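Local coordinates for methyltransferase domain-containing protein (Serratia marcescens, PDB 7CLU) that acts as an S-adenosyl-L-methionine-dependent O-methyltransferase in the synthetic pathway of the pigment prodigiosin, at residues L25-L33 with H42-P50; T101-E109 with Q120-W131. All blocks are in the same frame, centred on the assembly; numbering follows the deposited sequence.

Overall arrangement
From the N terminus, the chain leaves helix 15-26, turns through residues 27-33 and folds back onto helix 40-47. That short return closes contact 1, in the N-terminal dimerisation domain. Contact 2 follows in series, neither nested in nor crossing the first: the end of helix 93-107 meets helix 121-125 and the loop running to W131, with helix 110-116 lying in the loop between. It ties the end of helix 93-107 to residues 120-131, in the range of the O-methyltransferase family. The two contact centres lie about 30 Å apart and their nearest atoms about 8 Å apart, without touching, yet both contacts reach the second subunit.

Contact 1: L25-L33 with H42-P50; sequences LALKLFDQL and HIAARLDCP
The guanidinium of R46 is faced on one side by Q32, whose CA sits 3.8 Å above its plane and over its centre. The Q32 side chain runs past R46 in the opposite direction, with the amide turned 86° from the guanidinium plane. This pairing joins the turn after helix 15-26 to helix 40-47 within the dimerisation domain, where helices 40-47 and 51-63 followed by the strand pair 68-70 and 73-75 are consistent with a winged-helix arrangement.

The amide of Q32 is oriented from its own segment. NE2 donates to K28 O at 3.3 Å with an N-H...O angle of 168°, and the acceptor lies close to the amide plane. K28 O also takes the backbone N of D31, from the other face of its carbonyl plane. With NE2 committed there and the chain folded about its CB-CG bond (chi2 -45°), OE1 is turned to R46, where NE reaches it at 2.8 Å; the bond is strongly bent and weak. A water also donates to OE1, and its apparent link to R46 O is too short to be trusted.

Next to the polar pair, the contact is aliphatic. L47 crosses the bent Q32 chain, its CD2 lying 3.5 Å from Q32 CG and 3.3 Å from the backbone L27 O, while its other branch meets L29, whose side chain continues onto L58 and L61 of helix 51-63. D48 then leaves helix 40-47 with positive phi in a Schellman motif, as K28 does after helix 15-26. At one end of the packing, C49 SG approaches L27 CD2 at 4.1 Å, and R115 of the second subunit packs on L27. At the other, L33 and I43 both reach Y74 of strand 73-75 and cross each other at about a right angle, L33 CD2 touching I43 CD1 at 3.9 Å.

Contact 2: T101-E109 with Q120-W131; sequences TFLYPLWGE and QRRTVFGDDRSW
Residues 101-107, the end of helix 93-107, cross helix 121-125 at 103°, the axes 9.4 Å apart at closest approach, and an aromatic cluster of F102, F125 and W131 fills one side of this junction. From the same helix end, Y104 and W107 stack on Y104 and F16 of the second subunit. F102 CG is anti to the backbone N (chi1 -169°), which carries the ring toward residues 121-131. The F102 and F125 planes differ by only 18°, but the rings are slid apart with centroids 5.7 Å from each other, so they meet mainly through F102 CD1 and F125 CE2. W131 joins rim to rim, its CZ3 3.5 Å from F102 CZ, and lies about 9 Å, side chain to side chain, from H247, the predicted proton acceptor.

The F125 ring has V124 CG1 over the centre of one face, and F102 O lies in its plane at the edge. That methyl wedges against P105 CB at 3.5 Å, beside the kink at P105, whose ring nitrogen carries no hydrogen. L106 links F102 to helix 121-125: CD1 sits above one face of the F102 ring, toward its rim, CG is 3.6 Å from F125 CE2, and CD2 presses on Q120 C at 3.4 Å.

R121 bonds to R129 O and D300, meeting its charge outside residues 101-109. With no hydrogen bond between the segments, apolar packing joins them.

Contact 1: L25-L33 with H42-P50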
loop_
_atom_site.group_PDB
_atom_site.type_symbol
_atom_site.label_atom_id
_atom_site.label_comp_id
_atom_site.label_asym_id
_atom_site.label_seq_id
_atom_site.Cartn_x
_atom_site.Cartn_y
_atom_site.Cartn_z
ATOM N N LEU A 25 -9.445 -10.690 2.511
ATOM C CA LEU A 25 -9.822 -10.860 3.910
ATOM C C LEU A 25 -11.272 -10.459 4.131
ATOM O O LEU A 25 -12.012 -11.155 4.837
ATOM C CB LEU A 25 -8.887 -10.055 4.817
ATOM C CG LEU A 25 -7.424 -10.516 4.889
ATOM C CD1 LEU A 25 -6.568 -9.487 5.639
ATOM C CD2 LEU A 25 -7.294 -11.892 5.524
ATOM N N ALA A 26 -11.697 -9.349 3.521
ATOM C CA ALA A 26 -13.079 -8.903 3.665
ATOM C C ALA A 26 -14.046 -9.915 3.059
ATOM O O ALA A 26 -15.114 -10.184 3.624
ATOM C CB ALA A 26 -13.251 -7.524 3.026
ATOM N N LEU A 27 -13.673 -10.518 1.928
ATOM C CA LEU A 27 -14.494 -11.567 1.331
ATOM C C LEU A 27 -14.413 -12.883 2.092
ATOM O O LEU A 27 -15.165 -13.808 1.769
ATOM C CB LEU A 27 -14.083 -11.784 -0.131
ATOM C CG LEU A 27 -14.478 -10.694 -1.131
ATOM C CD1 LEU A 27 -13.689 -10.793 -2.431
ATOM C CD2 LEU A 27 -15.966 -10.757 -1.425
ATOM N N LYS A 28 -13.546 -12.982 3.102
ATOM C CA LYS A 28 -13.274 -14.239 3.793
ATOM C C LYS A 28 -12.905 -15.335 2.796
ATOM O O LYS A 28 -13.334 -16.484 2.909
ATOM C CB LYS A 28 -14.460 -14.654 4.667
ATOM C CG LYS A 28 -14.718 -13.702 5.823
ATOM C CD LYS A 28 -16.110 -13.894 6.398
ATOM C CE LYS A 28 -16.304 -13.071 7.671
ATOM N NZ LYS A 28 -15.058 -13.005 8.484
ATOM N N LEU A 29 -12.090 -14.965 1.807
ATOM C CA LEU A 29 -11.783 -15.871 0.708
ATOM C C LEU A 29 -11.017 -17.088 1.197
ATOM O O LEU A 29 -11.308 -18.219 0.792
ATOM C CB LEU A 29 -10.990 -15.121 -0.366
ATOM C CG LEU A 29 -10.410 -15.923 -1.539
ATOM C CD1 LEU A 29 -10.398 -15.068 -2.809
ATOM C CD2 LEU A 29 -9.023 -16.408 -1.230
ATOM N N PHE A 30 -10.025 -16.879 2.060
ATOM C CA PHE A 30 -9.240 -18.002 2.535
ATOM C C PHE A 30 -10.072 -18.978 3.354
ATOM O O PHE A 30 -9.675 -20.135 3.496
ATOM C CB PHE A 30 -8.044 -17.494 3.337
ATOM C CG PHE A 30 -7.282 -16.412 2.638
ATOM C CD1 PHE A 30 -6.434 -16.713 1.587
ATOM C CD2 PHE A 30 -7.424 -15.088 3.025
ATOM C CE1 PHE A 30 -5.730 -15.722 0.934
ATOM C CE2 PHE A 30 -6.729 -14.085 2.377
ATOM C CZ PHE A 30 -5.879 -14.398 1.321
ATOM N N ASP A 31 -11.229 -18.547 3.871
ATOM C CA ASP A 31 -12.094 -19.470 4.602
ATOM C C ASP A 31 -12.547 -20.633 3.725
ATOM O O ASP A 31 -12.685 -21.760 4.213
ATOM C CB ASP A 31 -13.313 -18.726 5.149
ATOM C CG ASP A 31 -12.983 -17.846 6.355
ATOM O OD1 ASP A 31 -11.879 -17.980 6.936
ATOM O OD2 ASP A 31 -13.850 -17.025 6.722
ATOM N N GLN A 32 -12.771 -20.381 2.437
ATOM C CA GLN A 32 -13.261 -21.393 1.503
ATOM C C GLN A 32 -12.257 -22.499 1.237
ATOM O O GLN A 32 -12.617 -23.501 0.604
ATOM C CB GLN A 32 -13.649 -20.738 0.181
ATOM C CG GLN A 32 -14.480 -19.480 0.349
ATOM C CD GLN A 32 -15.587 -19.658 1.378
ATOM O OE1 GLN A 32 -16.385 -20.598 1.293
ATOM N NE2 GLN A 32 -15.631 -18.763 2.367
ATOM N N LEU A 33 -11.015 -22.343 1.693
ATOM C CA LEU A 33 -9.977 -23.343 1.501
ATOM C C LEU A 33 -9.523 -23.980 2.805
ATOM O O LEU A 33 -8.529 -24.713 2.808
ATOM C CB LEU A 33 -8.773 -22.726 0.792
ATOM C CG LEU A 33 -9.020 -22.139 -0.600
ATOM C CD1 LEU A 33 -7.777 -21.404 -1.088
ATOM C CD2 LEU A 33 -9.451 -23.232 -1.601
ATOM N N HIS A 42 -15.392 -22.826 -8.163
ATOM C CA HIS A 42 -16.066 -23.278 -6.950
ATOM C C HIS A 42 -15.808 -22.355 -5.766
ATOM O O HIS A 42 -16.692 -22.179 -4.914
ATOM C CB HIS A 42 -15.630 -24.707 -6.621
ATOM C CG HIS A 42 -16.153 -25.722 -7.589
ATOM N ND1 HIS A 42 -15.552 -25.967 -8.807
ATOM C CD2 HIS A 42 -17.237 -26.532 -7.532
ATOM C CE1 HIS A 42 -16.236 -26.894 -9.453
ATOM N NE2 HIS A 42 -17.264 -27.252 -8.702
ATOM N N ILE A 43 -14.615 -21.767 -5.684
ATOM C CA ILE A 43 -14.412 -20.695 -4.714
ATOM C C ILE A 43 -15.393 -19.560 -4.983
ATOM O O ILE A 43 -16.034 -19.042 -4.062
ATOM C CB ILE A 43 -12.952 -20.204 -4.742
ATOM C CG1 ILE A 43 -11.994 -21.330 -4.390
ATOM C CG2 ILE A 43 -12.765 -18.989 -3.811
ATOM C CD1 ILE A 43 -10.549 -20.966 -4.588
ATOM N N ALA A 44 -15.543 -19.172 -6.253
ATOM C CA ALA A 44 -16.473 -18.096 -6.588
ATOM C C ALA A 44 -17.915 -18.468 -6.257
ATOM O O ALA A 44 -18.709 -17.600 -5.876
ATOM C CB ALA A 44 -16.347 -17.731 -8.064
ATOM N N ALA A 45 -18.275 -19.744 -6.404
ATOM C CA ALA A 45 -19.604 -20.186 -5.998
ATOM C C ALA A 45 -19.789 -20.035 -4.496
ATOM O O ALA A 45 -20.780 -19.457 -4.036
ATOM C CB ALA A 45 -19.820 -21.641 -6.425
ATOM N N ARG A 46 -18.828 -20.532 -3.716
ATOM C CA ARG A 46 -18.948 -20.467 -2.266
ATOM C C ARG A 46 -18.923 -19.030 -1.762
ATOM O O ARG A 46 -19.513 -18.737 -0.718
ATOM C CB ARG A 46 -17.837 -21.284 -1.609
ATOM C CG ARG A 46 -17.873 -22.785 -1.967
ATOM C CD ARG A 46 -16.871 -23.579 -1.152
ATOM N NE ARG A 46 -16.909 -23.180 0.254
ATOM C CZ ARG A 46 -16.264 -23.794 1.241
ATOM N NH1 ARG A 46 -16.371 -23.334 2.480
ATOM N NH2 ARG A 46 -15.526 -24.874 1.002
ATOM N N LEU A 47 -18.260 -18.123 -2.483
ATOM C CA LEU A 47 -18.213 -16.720 -2.082
ATOM C C LEU A 47 -19.378 -15.902 -2.604
ATOM O O LEU A 47 -19.524 -14.747 -2.189
ATOM C CB LEU A 47 -16.927 -16.048 -2.560
ATOM C CG LEU A 47 -15.631 -16.442 -1.870
ATOM C CD1 LEU A 47 -14.509 -15.608 -2.449
ATOM C CD2 LEU A 47 -15.723 -16.278 -0.351
ATOM N N ASP A 48 -20.195 -16.452 -3.506
ATOM C CA ASP A 48 -21.282 -15.697 -4.128
ATOM C C ASP A 48 -20.727 -14.559 -4.982
ATOM O O ASP A 48 -21.165 -13.413 -4.880
ATOM C CB ASP A 48 -22.257 -15.160 -3.067
ATOM C CG ASP A 48 -23.666 -14.963 -3.595
ATOM O OD1 ASP A 48 -24.484 -14.325 -2.886
ATOM O OD2 ASP A 48 -23.966 -15.446 -4.706
ATOM N N CYS A 49 -19.737 -14.877 -5.816
ATOM C CA CYS A 49 -19.076 -13.897 -6.667
ATOM C C CYS A 49 -18.934 -14.409 -8.094
ATOM O O CYS A 49 -18.829 -15.621 -8.309
ATOM C CB CYS A 49 -17.680 -13.576 -6.122
ATOM S SG CYS A 49 -17.663 -12.430 -4.736
ATOM N N PRO A 50 -18.907 -13.508 -9.083
ATOM C CA PRO A 50 -18.586 -13.922 -10.456
ATOM C C PRO A 50 -17.323 -14.770 -10.508
ATOM O O PRO A 50 -16.364 -14.543 -9.765
ATOM C CB PRO A 50 -18.388 -12.593 -11.188
ATOM C CG PRO A 50 -19.160 -11.616 -10.410
ATOM C CD PRO A 50 -19.141 -12.061 -8.982
HETATM O O HOH W 1 -19.002 -19.906 1.372
#

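Contact 2: T101-E109 with Q120-W131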
loop_
_atom_site.group_PDB
_atom_site.type_symbol
_atom_site.label_atom_id
_atom_site.label_comp_id
_atom_site.label_asym_id
_atom_site.label_seq_id
_atom_site.Cartn_x
_atom_site.Cartn_y
_atom_site.Cartn_z
ATOM N N THR A 101 -11.819 0.881 5.706
ATOM C CA THR A 101 -12.808 1.867 6.135
ATOM C C THR A 101 -12.193 3.174 6.632
ATOM O O THR A 101 -12.892 4.193 6.686
ATOM C CB THR A 101 -13.685 1.271 7.247
ATOM O OG1 THR A 101 -12.880 0.978 8.396
ATOM C CG2 THR A 101 -14.346 -0.022 6.787
ATOM N N PHE A 102 -10.907 3.180 6.962
ATOM C CA PHE A 102 -10.320 4.309 7.666
ATOM C C PHE A 102 -8.953 4.710 7.108
ATOM O O PHE A 102 -8.827 5.789 6.529
ATOM C CB PHE A 102 -10.232 3.968 9.149
ATOM C CG PHE A 102 -9.879 5.127 10.018
ATOM C CD1 PHE A 102 -10.680 6.263 10.046
ATOM C CD2 PHE A 102 -8.761 5.071 10.837
ATOM C CE1 PHE A 102 -10.367 7.329 10.851
ATOM C CE2 PHE A 102 -8.438 6.134 11.650
ATOM C CZ PHE A 102 -9.243 7.266 11.662
ATOM N N LEU A 103 -7.927 3.860 7.243
ATOM C CA LEU A 103 -6.573 4.310 6.902
ATOM C C LEU A 103 -6.370 4.503 5.395
ATOM O O LEU A 103 -5.702 5.453 4.972
ATOM C CB LEU A 103 -5.543 3.333 7.451
ATOM C CG LEU A 103 -5.474 3.243 8.978
ATOM C CD1 LEU A 103 -4.221 2.482 9.405
ATOM C CD2 LEU A 103 -5.487 4.628 9.560
ATOM N N TYR A 104 -6.848 3.572 4.571
ATOM C CA TYR A 104 -6.649 3.731 3.132
ATOM C C TYR A 104 -7.296 5.012 2.624
ATOM O O TYR A 104 -6.616 5.781 1.921
ATOM C CB TYR A 104 -7.166 2.486 2.410
ATOM C CG TYR A 104 -6.874 2.428 0.933
ATOM C CD1 TYR A 104 -7.729 3.035 0.002
ATOM C CD2 TYR A 104 -5.757 1.757 0.461
ATOM C CE1 TYR A 104 -7.472 2.960 -1.366
ATOM C CE2 TYR A 104 -5.491 1.666 -0.901
ATOM C CZ TYR A 104 -6.344 2.269 -1.810
ATOM O OH TYR A 104 -6.055 2.170 -3.166
ATOM N N PRO A 105 -8.557 5.331 2.954
ATOM C CA PRO A 105 -9.106 6.611 2.472
ATOM C C PRO A 105 -8.303 7.818 2.935
ATOM O O PRO A 105 -8.072 8.737 2.144
ATOM C CB PRO A 105 -10.535 6.620 3.036
ATOM C CG PRO A 105 -10.850 5.214 3.316
ATOM C CD PRO A 105 -9.567 4.552 3.692
ATOM N N LEU A 106 -7.848 7.828 4.188
ATOM C CA LEU A 106 -7.120 8.985 4.710
ATOM C C LEU A 106 -5.770 9.153 4.024
ATOM O O LEU A 106 -5.373 10.272 3.690
ATOM C CB LEU A 106 -6.923 8.835 6.217
ATOM C CG LEU A 106 -8.172 8.972 7.076
ATOM C CD1 LEU A 106 -7.866 8.453 8.470
ATOM C CD2 LEU A 106 -8.611 10.455 7.108
ATOM N N TRP A 107 -5.038 8.053 3.801
ATOM C CA TRP A 107 -3.758 8.198 3.121
ATOM C C TRP A 107 -3.919 8.645 1.680
ATOM O O TRP A 107 -2.952 9.136 1.087
ATOM C CB TRP A 107 -2.961 6.894 3.154
ATOM C CG TRP A 107 -2.213 6.682 4.437
ATOM C CD1 TRP A 107 -2.742 6.314 5.641
ATOM C CD2 TRP A 107 -0.794 6.781 4.630
ATOM N NE1 TRP A 107 -1.737 6.188 6.577
ATOM C CE2 TRP A 107 -0.535 6.474 5.982
ATOM C CE3 TRP A 107 0.282 7.121 3.793
ATOM C CZ2 TRP A 107 0.766 6.474 6.518
ATOM C CZ3 TRP A 107 1.566 7.137 4.327
ATOM C CH2 TRP A 107 1.798 6.799 5.677
ATOM N N GLY A 108 -5.103 8.477 1.100
ATOM C CA GLY A 108 -5.349 9.051 -0.209
ATOM C C GLY A 108 -5.092 10.544 -0.227
ATOM O O GLY A 108 -4.675 11.093 -1.244
ATOM N N GLU A 109 -5.273 11.204 0.917
ATOM C CA GLU A 109 -5.088 12.644 1.049
ATOM C C GLU A 109 -3.844 12.994 1.867
ATOM O O GLU A 109 -3.808 14.030 2.540
ATOM C CB GLU A 109 -6.342 13.272 1.664
ATOM C CG GLU A 109 -7.618 13.028 0.856
ATOM C CD GLU A 109 -7.586 13.722 -0.504
ATOM O OE1 GLU A 109 -7.360 14.944 -0.539
ATOM O OE2 GLU A 109 -7.754 13.040 -1.540
ATOM N N GLN A 120 -7.080 14.297 7.936
ATOM C CA GLN A 120 -7.974 14.455 6.796
ATOM C C GLN A 120 -9.342 13.825 7.047
ATOM O O GLN A 120 -10.048 13.499 6.092
ATOM C CB GLN A 120 -7.328 13.880 5.533
ATOM C CG GLN A 120 -6.035 14.606 5.124
ATOM C CD GLN A 120 -6.246 16.083 4.861
ATOM O OE1 GLN A 120 -6.906 16.453 3.883
ATOM N NE2 GLN A 120 -5.674 16.942 5.717
ATOM N N ARG A 121 -9.742 13.665 8.315
ATOM C CA ARG A 121 -11.031 13.031 8.588
ATOM C C ARG A 121 -12.201 13.876 8.078
ATOM O O ARG A 121 -13.227 13.319 7.667
ATOM C CB ARG A 121 -11.176 12.749 10.083
ATOM C CG ARG A 121 -10.114 11.790 10.652
ATOM C CD ARG A 121 -10.349 11.466 12.122
ATOM N NE ARG A 121 -10.668 12.654 12.913
ATOM C CZ ARG A 121 -9.789 13.379 13.605
ATOM N NH1 ARG A 121 -8.504 13.050 13.623
ATOM N NH2 ARG A 121 -10.200 14.445 14.293
ATOM N N ARG A 122 -12.070 15.208 8.088
ATOM C CA ARG A 122 -13.134 16.076 7.584
ATOM C C ARG A 122 -13.242 15.970 6.071
ATOM O O ARG A 122 -14.307 15.660 5.528
ATOM C CB ARG A 122 -12.877 17.533 7.981
ATOM C CG ARG A 122 -12.780 17.816 9.472
ATOM C CD ARG A 122 -12.815 19.327 9.732
ATOM N NE ARG A 122 -11.787 19.751 10.681
ATOM C CZ ARG A 122 -11.928 19.708 12.004
ATOM N NH1 ARG A 122 -13.055 19.254 12.537
ATOM N NH2 ARG A 122 -10.941 20.114 12.798
ATOM N N THR A 123 -12.141 16.263 5.379
ATOM C CA THR A 123 -11.984 15.979 3.962
ATOM C C THR A 123 -12.596 14.634 3.583
ATOM O O THR A 123 -13.531 14.557 2.775
ATOM C CB THR A 123 -10.483 15.996 3.636
ATOM O OG1 THR A 123 -9.877 17.169 4.213
ATOM C CG2 THR A 123 -10.239 15.965 2.139
ATOM N N VAL A 124 -12.112 13.565 4.214
ATOM C CA VAL A 124 -12.360 12.226 3.696
ATOM C C VAL A 124 -13.728 11.694 4.123
ATOM O O VAL A 124 -14.432 11.061 3.325
ATOM C CB VAL A 124 -11.205 11.296 4.131
ATOM C CG1 VAL A 124 -11.571 9.847 3.955
ATOM C CG2 VAL A 124 -9.923 11.650 3.362
ATOM N N PHE A 125 -14.136 11.926 5.374
ATOM C CA PHE A 125 -15.355 11.318 5.907
ATOM C C PHE A 125 -16.480 12.314 6.173
ATOM O O PHE A 125 -17.574 11.892 6.573
ATOM C CB PHE A 125 -15.056 10.559 7.207
ATOM C CG PHE A 125 -14.015 9.494 7.059
ATOM C CD1 PHE A 125 -14.320 8.301 6.424
ATOM C CD2 PHE A 125 -12.727 9.687 7.548
ATOM C CE1 PHE A 125 -13.359 7.309 6.282
ATOM C CE2 PHE A 125 -11.761 8.695 7.402
ATOM C CZ PHE A 125 -12.080 7.512 6.757
ATOM N N GLY A 126 -16.248 13.608 5.980
ATOM C CA GLY A 126 -17.230 14.603 6.389
ATOM C C GLY A 126 -17.472 14.645 7.884
ATOM O O GLY A 126 -18.556 15.046 8.322
ATOM N N ASP A 127 -16.484 14.241 8.683
ATOM C CA ASP A 127 -16.595 14.174 10.137
ATOM C C ASP A 127 -15.757 15.303 10.729
ATOM O O ASP A 127 -14.523 15.266 10.667
ATOM C CB ASP A 127 -16.128 12.803 10.638
ATOM C CG ASP A 127 -16.489 12.542 12.085
ATOM O OD1 ASP A 127 -16.790 13.515 12.816
ATOM O OD2 ASP A 127 -16.466 11.352 12.492
ATOM N N ASP A 128 -16.411 16.309 11.305
ATOM C CA ASP A 128 -15.677 17.423 11.886
ATOM C C ASP A 128 -15.471 17.269 13.390
ATOM O O ASP A 128 -15.184 18.258 14.069
ATOM C CB ASP A 128 -16.373 18.751 11.575
ATOM C CG ASP A 128 -17.855 18.694 11.813
ATOM O OD1 ASP A 128 -18.290 17.891 12.665
ATOM O OD2 ASP A 128 -18.587 19.450 11.149
ATOM N N ARG A 129 -15.601 16.056 13.918
ATOM C CA ARG A 129 -15.332 15.812 15.327
ATOM C C ARG A 129 -13.841 15.627 15.570
ATOM O O ARG A 129 -13.098 15.178 14.692
ATOM C CB ARG A 129 -16.069 14.574 15.822
ATOM C CG ARG A 129 -17.568 14.637 15.699
ATOM C CD ARG A 129 -18.181 13.276 15.991
ATOM N NE ARG A 129 -17.776 12.272 15.013
ATOM C CZ ARG A 129 -18.023 10.972 15.145
ATOM N NH1 ARG A 129 -18.680 10.530 16.210
ATOM N NH2 ARG A 129 -17.623 10.119 14.212
ATOM N N SER A 130 -13.412 15.952 16.789
ATOM C CA SER A 130 -12.018 15.785 17.167
ATOM C C SER A 130 -11.688 14.308 17.375
ATOM O O SER A 130 -12.563 13.468 17.600
ATOM C CB SER A 130 -11.708 16.581 18.438
ATOM O OG SER A 130 -12.094 15.861 19.597
ATOM N N TRP A 131 -10.397 13.996 17.282
ATOM C CA TRP A 131 -9.957 12.627 17.527
ATOM C C TRP A 131 -10.413 12.164 18.904
ATOM O O TRP A 131 -10.994 11.082 19.057
ATOM C CB TRP A 131 -8.435 12.531 17.396
ATOM C CG TRP A 131 -7.913 11.123 17.428
ATOM C CD1 TRP A 131 -6.957 10.617 18.261
ATOM C CD2 TRP A 131 -8.313 10.047 16.572
ATOM N NE1 TRP A 131 -6.742 9.290 17.978
ATOM C CE2 TRP A 131 -7.562 8.917 16.946
ATOM C CE3 TRP A 131 -9.236 9.930 15.523
ATOM C CZ2 TRP A 131 -7.705 7.690 16.317
ATOM C CZ3 TRP A 131 -9.375 8.699 14.900
ATOM C CH2 TRP A 131 -8.612 7.598 15.302
#